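PDB 4ITA: succinate-semialdehyde dehydrogenase from Synechococcus sp., which probably oxidises succinic semialdehyde to succinate with an oxidised nicotinamide cofactor, and is bound here to the reduced form, NADPH. Local coordinates for residues A[136-139]-A[140-143]; A[315-318]-A[319-323]; A[401-404]-A[405-409]. All coordinates share one frame; numbering follows the deposited sequence.

Contact 1: A[136-139]-A[140-143]; sequences FWQV and FRFA. With NDP (NADPH dihydro-nicotinamide-adenine-dinucleotide phosphate), chain C; EDO (1,2-ethanediol), chain R.
Phe136 and Phe140, four residues apart beside the start of helix 137-149, lie side by side and point the same way, CD2 of Phe136 coming within 4.0 Å of CE2 of Phe140. This is the tightly packed side: helix 79-103 covers both rings, helix 162-175 closes over Phe136, and bulky apolar rings suit this buried face. Next to it, CG1 of Val139 touches CE2 of Phe142 at 3.8 Å, and CB of Ala143 lies over the centre of the Phe142 ring.

The other side is polar and holds solvent and ligand. Trp137 holds its CG anti to the backbone N (chi1 159°), which brings CZ2 of its ring to 4.1 Å from CD of Arg141, ring and guanidinium planes 56° apart; NE1 gives a hydrogen bond to O2 of a bound 1,2-ethanediol. Arg141 runs out extended and bends at chi3 (73°), which brings its guanidinium to the cofactor: NH1 and NH2 each bond to O7N of NADPH at 3.0 Å, with that oxygen in the guanidinium plane. Water 2 links Arg141 NE to Gln138 O. A cation that grips the carboxamide oxygen with two N-H groups probably restrains how the amide turns and would probably draw electron density from it.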
# COMPACT_ATOMS: atom_id res chain seq x y z
N PHE A 136 23.57 5.50 -3.81
CA PHE A 136 23.65 5.50 -2.35
C PHE A 136 22.36 6.02 -1.73
O PHE A 136 21.74 5.36 -0.89
CB PHE A 136 24.83 6.34 -1.86
CG PHE A 136 26.13 5.58 -1.73
CD1 PHE A 136 26.68 4.94 -2.83
CD2 PHE A 136 26.81 5.54 -0.52
CE1 PHE A 136 27.89 4.25 -2.72
CE2 PHE A 136 28.01 4.86 -0.40
CZ PHE A 136 28.55 4.21 -1.50
N TRP A 137 21.94 7.22 -2.15
CA TRP A 137 20.80 7.88 -1.54
C TRP A 137 19.52 7.06 -1.57
O TRP A 137 18.84 6.95 -0.56
CB TRP A 137 20.58 9.27 -2.17
CG TRP A 137 19.20 9.83 -2.00
CD1 TRP A 137 18.26 10.02 -2.98
CD2 TRP A 137 18.60 10.28 -0.78
NE1 TRP A 137 17.12 10.55 -2.44
CE2 TRP A 137 17.30 10.72 -1.09
CE3 TRP A 137 19.04 10.35 0.55
CZ2 TRP A 137 16.43 11.23 -0.12
CZ3 TRP A 137 18.17 10.85 1.51
CH2 TRP A 137 16.88 11.28 1.17
N GLN A 138 19.18 6.46 -2.71
CA GLN A 138 17.93 5.71 -2.75
C GLN A 138 17.97 4.49 -1.84
O GLN A 138 16.94 4.09 -1.28
CB GLN A 138 17.58 5.28 -4.17
CG GLN A 138 17.67 6.37 -5.22
CD GLN A 138 16.43 7.21 -5.27
OE1 GLN A 138 15.49 6.98 -4.51
NE2 GLN A 138 16.40 8.19 -6.17
N VAL A 139 19.15 3.90 -1.69
CA VAL A 139 19.30 2.77 -0.78
C VAL A 139 19.10 3.22 0.67
O VAL A 139 18.31 2.61 1.40
CB VAL A 139 20.66 2.07 -0.96
CG1 VAL A 139 20.81 0.96 0.08
CG2 VAL A 139 20.79 1.49 -2.38
N PHE A 140 19.78 4.28 1.09
CA PHE A 140 19.63 4.74 2.46
C PHE A 140 18.24 5.30 2.74
O PHE A 140 17.74 5.17 3.86
CB PHE A 140 20.75 5.70 2.84
CG PHE A 140 22.06 5.00 3.08
CD1 PHE A 140 22.28 4.32 4.27
CD2 PHE A 140 23.04 4.98 2.11
CE1 PHE A 140 23.47 3.65 4.50
CE2 PHE A 140 24.24 4.31 2.32
CZ PHE A 140 24.45 3.65 3.53
N ARG A 141 17.59 5.85 1.72
CA ARG A 141 16.21 6.32 1.84
C ARG A 141 15.28 5.21 2.34
O ARG A 141 14.42 5.46 3.20
CB ARG A 141 15.71 6.87 0.50
CG ARG A 141 14.29 7.38 0.53
CD ARG A 141 13.89 8.04 -0.79
NE ARG A 141 13.68 7.07 -1.86
CZ ARG A 141 13.15 7.37 -3.04
NH1 ARG A 141 12.80 8.61 -3.32
NH2 ARG A 141 13.00 6.42 -3.96
N PHE A 142 15.42 3.99 1.82
CA PHE A 142 14.58 2.90 2.32
C PHE A 142 15.23 2.20 3.51
O PHE A 142 14.54 1.74 4.42
CB PHE A 142 14.20 1.89 1.21
CG PHE A 142 15.18 0.77 1.08
CD1 PHE A 142 15.09 -0.35 1.89
CD2 PHE A 142 16.21 0.84 0.16
CE1 PHE A 142 16.02 -1.38 1.79
CE2 PHE A 142 17.14 -0.18 0.05
CZ PHE A 142 17.05 -1.28 0.88
N ALA A 143 16.56 2.10 3.51
CA ALA A 143 17.23 1.26 4.51
C ALA A 143 17.20 1.85 5.91
O ALA A 143 17.01 1.13 6.89
CB ALA A 143 18.66 0.94 4.09
PA NDP C . 15.13 0.10 -14.50
O1A NDP C . 13.69 -0.05 -14.11
O2A NDP C . 15.61 -0.46 -15.81
O5B NDP C . 16.03 -0.55 -13.35
C5B NDP C . 15.83 -0.26 -11.96
C4B NDP C . 16.06 -1.50 -11.11
O4B NDP C . 15.06 -2.48 -11.43
C3B NDP C . 17.39 -2.19 -11.38
O3B NDP C . 17.83 -2.82 -10.17
C2B NDP C . 17.02 -3.25 -12.39
O2B NDP C . 17.91 -4.36 -12.41
C1B NDP C . 15.70 -3.69 -11.83
N9A NDP C . 14.78 -4.33 -12.79
C8A NDP C . 14.58 -4.02 -14.09
N7A NDP C . 13.63 -4.82 -14.62
C5A NDP C . 13.20 -5.63 -13.64
C6A NDP C . 12.21 -6.72 -13.50
N6A NDP C . 11.47 -7.09 -14.55
N1A NDP C . 12.10 -7.30 -12.29
C2A NDP C . 12.84 -6.94 -11.23
N3A NDP C . 13.76 -5.96 -11.28
C4A NDP C . 13.96 -5.30 -12.44
O3 NDP C . 15.40 1.70 -14.36
PN NDP C . 16.35 2.74 -15.16
O1N NDP C . 16.35 2.48 -16.65
O2N NDP C . 17.65 2.83 -14.40
O5D NDP C . 15.55 4.11 -14.92
C5D NDP C . 15.42 4.66 -13.62
C4D NDP C . 13.97 5.01 -13.34
O4D NDP C . 13.77 5.18 -11.93
C3D NDP C . 13.55 6.32 -13.98
O3D NDP C . 12.25 6.20 -14.56
C2D NDP C . 13.58 7.26 -12.79
O2D NDP C . 12.75 8.40 -13.03
C1D NDP C . 13.03 6.38 -11.69
N1N NDP C . 13.35 6.95 -10.37
C2N NDP C . 12.40 7.04 -9.42
C3N NDP C . 12.54 7.97 -8.39
C7N NDP C . 11.52 8.08 -7.30
O7N NDP C . 11.92 8.16 -6.14
N7N NDP C . 10.23 8.11 -7.60
C4N NDP C . 13.72 8.91 -8.35
C5N NDP C . 14.83 8.35 -9.11
C6N NDP C . 14.60 7.39 -10.10
P2B NDP C . 19.04 -4.52 -13.55
O1X NDP C . 19.69 -5.82 -13.16
O2X NDP C . 18.31 -4.59 -14.87
O3X NDP C . 19.97 -3.35 -13.45
C1 EDO R . 16.44 12.56 -5.93
O1 EDO R . 16.22 13.34 -4.75
C2 EDO R . 15.26 11.62 -6.12
O2 EDO R . 15.20 10.68 -5.03
O HOH W 1 13.79 10.84 -2.55
O HOH W 2 14.27 4.33 -2.02

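Contact 2: A[315-318]-A[319-323]; sequences ISRQ and VDQAV. With EDO (1,2-ethanediol), chain I.
Helix 309-325 carries along its outer face a polar pair spaced i to i+4, Arg317 and Gln321, and this pair joins the two successive turns by their side chains. NH1 of Arg317 donates to OE1 of Gln321 at 2.8 Å with an N-H...O angle of 155°; the oxygen lies in the guanidinium plane, while the amide plane stands 85° from it. Arg317 leaves the helix extended, then folds at chi3 (50°), which swings NH1 back to Gln321, and CG of Arg317 also comes within 3.3 Å of OE1 of Gln321. Long, flexible polar chains suit this exposed face.

The opposite character appears on the buried face, where the amphipathic helix packs on strand 366-372 of the seven-stranded sheet. Here Ile315 and Val319 lie side by side, CG1 of Ile315 4.1 Å from CG2 of Val319, both resting on Val366; branched aliphatic chains fill such a face well. In the backbone, Val319 N donates to Ile315 O at 2.9 Å.

Gln318 is extended beyond CG, which carries its amide to a 1,2-ethanediol, probably from the crystallisation liquor: OE1 of Gln318 accepts a 2.7 Å hydrogen bond from its O2, while NE2 donates to Glu360. Shortening this residue to an alanine would probably leave Glu360 without that amide donor. Ser316 turns its hydroxyl back to Leu312 O in the preceding turn.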
# COMPACT_ATOMS: atom_id res chain seq x y z
N ILE A 315 17.84 8.07 -25.56
CA ILE A 315 17.59 9.50 -25.70
C ILE A 315 17.90 9.98 -27.12
O ILE A 315 17.20 10.84 -27.66
CB ILE A 315 18.34 10.37 -24.64
CG1 ILE A 315 17.89 11.84 -24.72
CG2 ILE A 315 19.86 10.28 -24.82
CD1 ILE A 315 16.45 12.09 -24.28
N SER A 316 18.93 9.41 -27.74
CA SER A 316 19.30 9.80 -29.09
C SER A 316 18.15 9.51 -30.05
O SER A 316 17.81 10.34 -30.90
CB SER A 316 20.57 9.08 -29.55
OG SER A 316 21.69 9.45 -28.77
N ARG A 317 17.54 8.34 -29.89
CA ARG A 317 16.40 7.95 -30.71
C ARG A 317 15.18 8.82 -30.43
O ARG A 317 14.51 9.29 -31.36
CB ARG A 317 16.05 6.47 -30.50
CG ARG A 317 14.88 6.01 -31.37
CD ARG A 317 14.32 4.66 -30.94
NE ARG A 317 14.03 4.59 -29.51
CZ ARG A 317 13.01 5.18 -28.91
NH1 ARG A 317 12.15 5.92 -29.61
NH2 ARG A 317 12.85 5.06 -27.60
N GLN A 318 14.87 9.05 -29.15
CA GLN A 318 13.72 9.88 -28.78
C GLN A 318 13.83 11.26 -29.42
O GLN A 318 12.86 11.78 -30.00
CB GLN A 318 13.61 10.03 -27.27
CG GLN A 318 13.17 8.79 -26.52
CD GLN A 318 13.25 9.00 -25.02
OE1 GLN A 318 14.31 9.26 -24.48
NE2 GLN A 318 12.10 8.89 -24.35
N VAL A 319 15.00 11.87 -29.30
CA VAL A 319 15.22 13.19 -29.88
C VAL A 319 15.15 13.14 -31.41
O VAL A 319 14.47 13.96 -32.02
CB VAL A 319 16.55 13.79 -29.40
CG1 VAL A 319 16.84 15.09 -30.15
CG2 VAL A 319 16.49 14.04 -27.90
N ASP A 320 15.83 12.17 -32.01
CA ASP A 320 15.81 12.03 -33.47
C ASP A 320 14.39 11.89 -34.02
O ASP A 320 14.04 12.54 -35.01
CB ASP A 320 16.65 10.83 -33.92
CG ASP A 320 18.14 11.08 -33.81
OD1 ASP A 320 18.56 12.22 -33.51
OD2 ASP A 320 18.91 10.12 -34.05
N GLN A 321 13.57 11.05 -33.39
CA GLN A 321 12.20 10.86 -33.87
C GLN A 321 11.34 12.11 -33.67
O GLN A 321 10.50 12.43 -34.51
CB GLN A 321 11.57 9.60 -33.27
CG GLN A 321 12.24 8.32 -33.79
CD GLN A 321 11.52 7.04 -33.40
OE1 GLN A 321 11.76 6.48 -32.34
NE2 GLN A 321 10.65 6.55 -34.28
N ALA A 322 11.56 12.84 -32.58
CA ALA A 322 10.82 14.08 -32.34
C ALA A 322 11.15 15.12 -33.40
O ALA A 322 10.27 15.79 -33.93
CB ALA A 322 11.11 14.63 -30.95
N VAL A 323 12.44 15.23 -33.71
CA VAL A 323 12.90 16.17 -34.73
C VAL A 323 12.37 15.78 -36.11
O VAL A 323 11.94 16.65 -36.88
CB VAL A 323 14.43 16.29 -34.71
CG1 VAL A 323 14.92 17.12 -35.90
CG2 VAL A 323 14.88 16.93 -33.42
C1 EDO I . 15.07 6.75 -21.78
O1 EDO I . 14.01 7.20 -20.91
C2 EDO I . 16.09 7.88 -21.96
O2 EDO I . 15.39 9.12 -22.00

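Contact 3: A[401-404]-A[405-409]; sequences QQRF and IQELD
Arg403 and Glu407, one helical turn apart, are joined by a two-pronged salt bridge. The guanidinium meets the carboxylate side-on: NE of Arg403 bonds to OE2 of Glu407 at 2.8 Å, and NH2 bonds to OE1 of Glu407 at 2.9 Å. Both bonds are nearly straight. The NH2 donor uses the syn lone pair of OE1, whereas OE2 is approached on its syn side but well out of the carboxylate plane, in keeping with the 35° between the two flat groups. Arginine bends at chi3 (60°) to turn its NE edge towards a glutamate that stretches straight beyond CG, a pairing of lengths that fits the four-residue spacing. NH2 of Arg403 has a second anionic partner, Asp376, and this would probably help hold the guanidinium's rotation.

On the buried side Phe404 and Leu408 both hold CG anti to the carbonyl carbon, which sets ring and branch alongside one another, CD1 of Phe404 3.8 Å from CD1 of Leu408. Large apolar chains suit this face, which lies against strands 390-394 and 412-415. Gln402 folds back at chi2 (-54°), its NE2 resting 3.7 Å from CD1 of Ile405, while water 3 gives a hydrogen bond to OE1 of Gln402 and accepts one from NE2 of Gln406.

Leu408 N still reaches Phe404 O at 3.1 Å, although Leu408 itself has left helical geometry. At the C-terminal end of the helix, NZ of Lys451 of the second subunit is hydrogen-bonded to the carbonyl oxygens of Ile405 and Leu408. The arrangement is that of the helix in a beta-alpha-beta crossover, strand 390-394, helix 398-407, strand 412-415, with its C-terminal end at the dimer interface.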
# COMPACT_ATOMS: atom_id res chain seq x y z
N GLN A 401 -0.76 30.72 -7.01
CA GLN A 401 -0.04 29.75 -6.19
C GLN A 401 -0.99 28.68 -5.66
O GLN A 401 -0.69 27.48 -5.73
CB GLN A 401 0.66 30.44 -5.02
CG GLN A 401 1.76 31.39 -5.44
CD GLN A 401 2.36 32.14 -4.27
OE1 GLN A 401 1.72 32.28 -3.22
NE2 GLN A 401 3.57 32.65 -4.46
N GLN A 402 -2.14 29.11 -5.14
CA GLN A 402 -3.09 28.16 -4.58
C GLN A 402 -3.69 27.24 -5.64
O GLN A 402 -3.86 26.04 -5.40
CB GLN A 402 -4.18 28.88 -3.79
CG GLN A 402 -3.66 29.48 -2.48
CD GLN A 402 -2.94 28.46 -1.60
OE1 GLN A 402 -3.48 27.40 -1.29
NE2 GLN A 402 -1.71 28.78 -1.19
N ARG A 403 -3.99 27.77 -6.82
CA ARG A 403 -4.51 26.93 -7.89
C ARG A 403 -3.47 25.89 -8.35
O ARG A 403 -3.82 24.74 -8.58
CB ARG A 403 -5.03 27.75 -9.07
CG ARG A 403 -6.37 28.41 -8.79
CD ARG A 403 -7.10 28.76 -10.08
NE ARG A 403 -7.37 27.58 -10.91
CZ ARG A 403 -7.65 27.63 -12.21
NH1 ARG A 403 -7.68 28.79 -12.84
NH2 ARG A 403 -7.87 26.50 -12.88
N PHE A 404 -2.21 26.30 -8.47
CA PHE A 404 -1.15 25.36 -8.82
C PHE A 404 -1.02 24.27 -7.76
O PHE A 404 -0.96 23.08 -8.09
CB PHE A 404 0.19 26.09 -8.99
CG PHE A 404 0.35 26.78 -10.32
CD1 PHE A 404 0.15 26.11 -11.52
CD2 PHE A 404 0.75 28.12 -10.38
CE1 PHE A 404 0.33 26.76 -12.75
CE2 PHE A 404 0.93 28.76 -11.59
CZ PHE A 404 0.72 28.08 -12.78
N ILE A 405 -0.97 24.67 -6.48
CA ILE A 405 -0.89 23.71 -5.38
C ILE A 405 -2.05 22.71 -5.42
O ILE A 405 -1.85 21.51 -5.28
CB ILE A 405 -0.86 24.43 -4.02
CG1 ILE A 405 0.48 25.15 -3.84
CG2 ILE A 405 -1.09 23.44 -2.87
CD1 ILE A 405 0.49 26.15 -2.70
N GLN A 406 -3.25 23.22 -5.63
CA GLN A 406 -4.44 22.38 -5.57
C GLN A 406 -4.61 21.50 -6.80
O GLN A 406 -5.04 20.35 -6.68
CB GLN A 406 -5.69 23.26 -5.37
CG GLN A 406 -5.75 23.92 -4.01
CD GLN A 406 -5.91 22.92 -2.88
OE1 GLN A 406 -6.72 22.00 -2.97
NE2 GLN A 406 -5.14 23.09 -1.81
N GLU A 407 -4.27 22.02 -7.97
CA GLU A 407 -4.69 21.39 -9.21
C GLU A 407 -3.62 20.66 -10.02
O GLU A 407 -3.96 19.92 -10.93
CB GLU A 407 -5.41 22.41 -10.10
CG GLU A 407 -6.64 23.01 -9.45
CD GLU A 407 -7.27 24.11 -10.28
OE1 GLU A 407 -7.25 24.02 -11.52
OE2 GLU A 407 -7.79 25.08 -9.67
N LEU A 408 -2.34 20.86 -9.70
CA LEU A 408 -1.30 20.07 -10.35
C LEU A 408 -1.37 18.64 -9.83
O LEU A 408 -1.35 18.41 -8.62
CB LEU A 408 0.08 20.68 -10.13
CG LEU A 408 0.29 22.01 -10.86
CD1 LEU A 408 1.53 22.74 -10.36
CD2 LEU A 408 0.37 21.78 -12.36
N ASP A 409 -1.48 17.69 -10.76
CA ASP A 409 -1.68 16.28 -10.43
C ASP A 409 -0.34 15.60 -10.20
O ASP A 409 0.19 14.92 -11.09
CB ASP A 409 -2.44 15.56 -11.55
CG ASP A 409 -3.93 15.87 -11.56
OD1 ASP A 409 -4.47 16.33 -10.53
OD2 ASP A 409 -4.57 15.64 -12.61
O HOH W 3 -3.14 24.93 -0.33

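In the fold
From the N terminus the chain meets contact 1, then contact 2, then contact 3, strictly in series, with no nesting and no crossing. Each lies within one continuous run of residues, so none closes a long loop. Contact 1 belongs to the crossover between strands 115-129 and 152-156 in the cofactor-binding sheet. Contacts 2 and 3 sit on helices that pack against the other large sheet: residues 315-323 on strand 366-372, and residues 401-409 on the connection between strands 390-394 and 412-415, beside the second subunit. The centres of the three contacts are about 30 to 32 Å apart, and none touches another. NADPH is hydrogen-bonded in contact 1, and the side chain of Gln318 is about 10 Å from it.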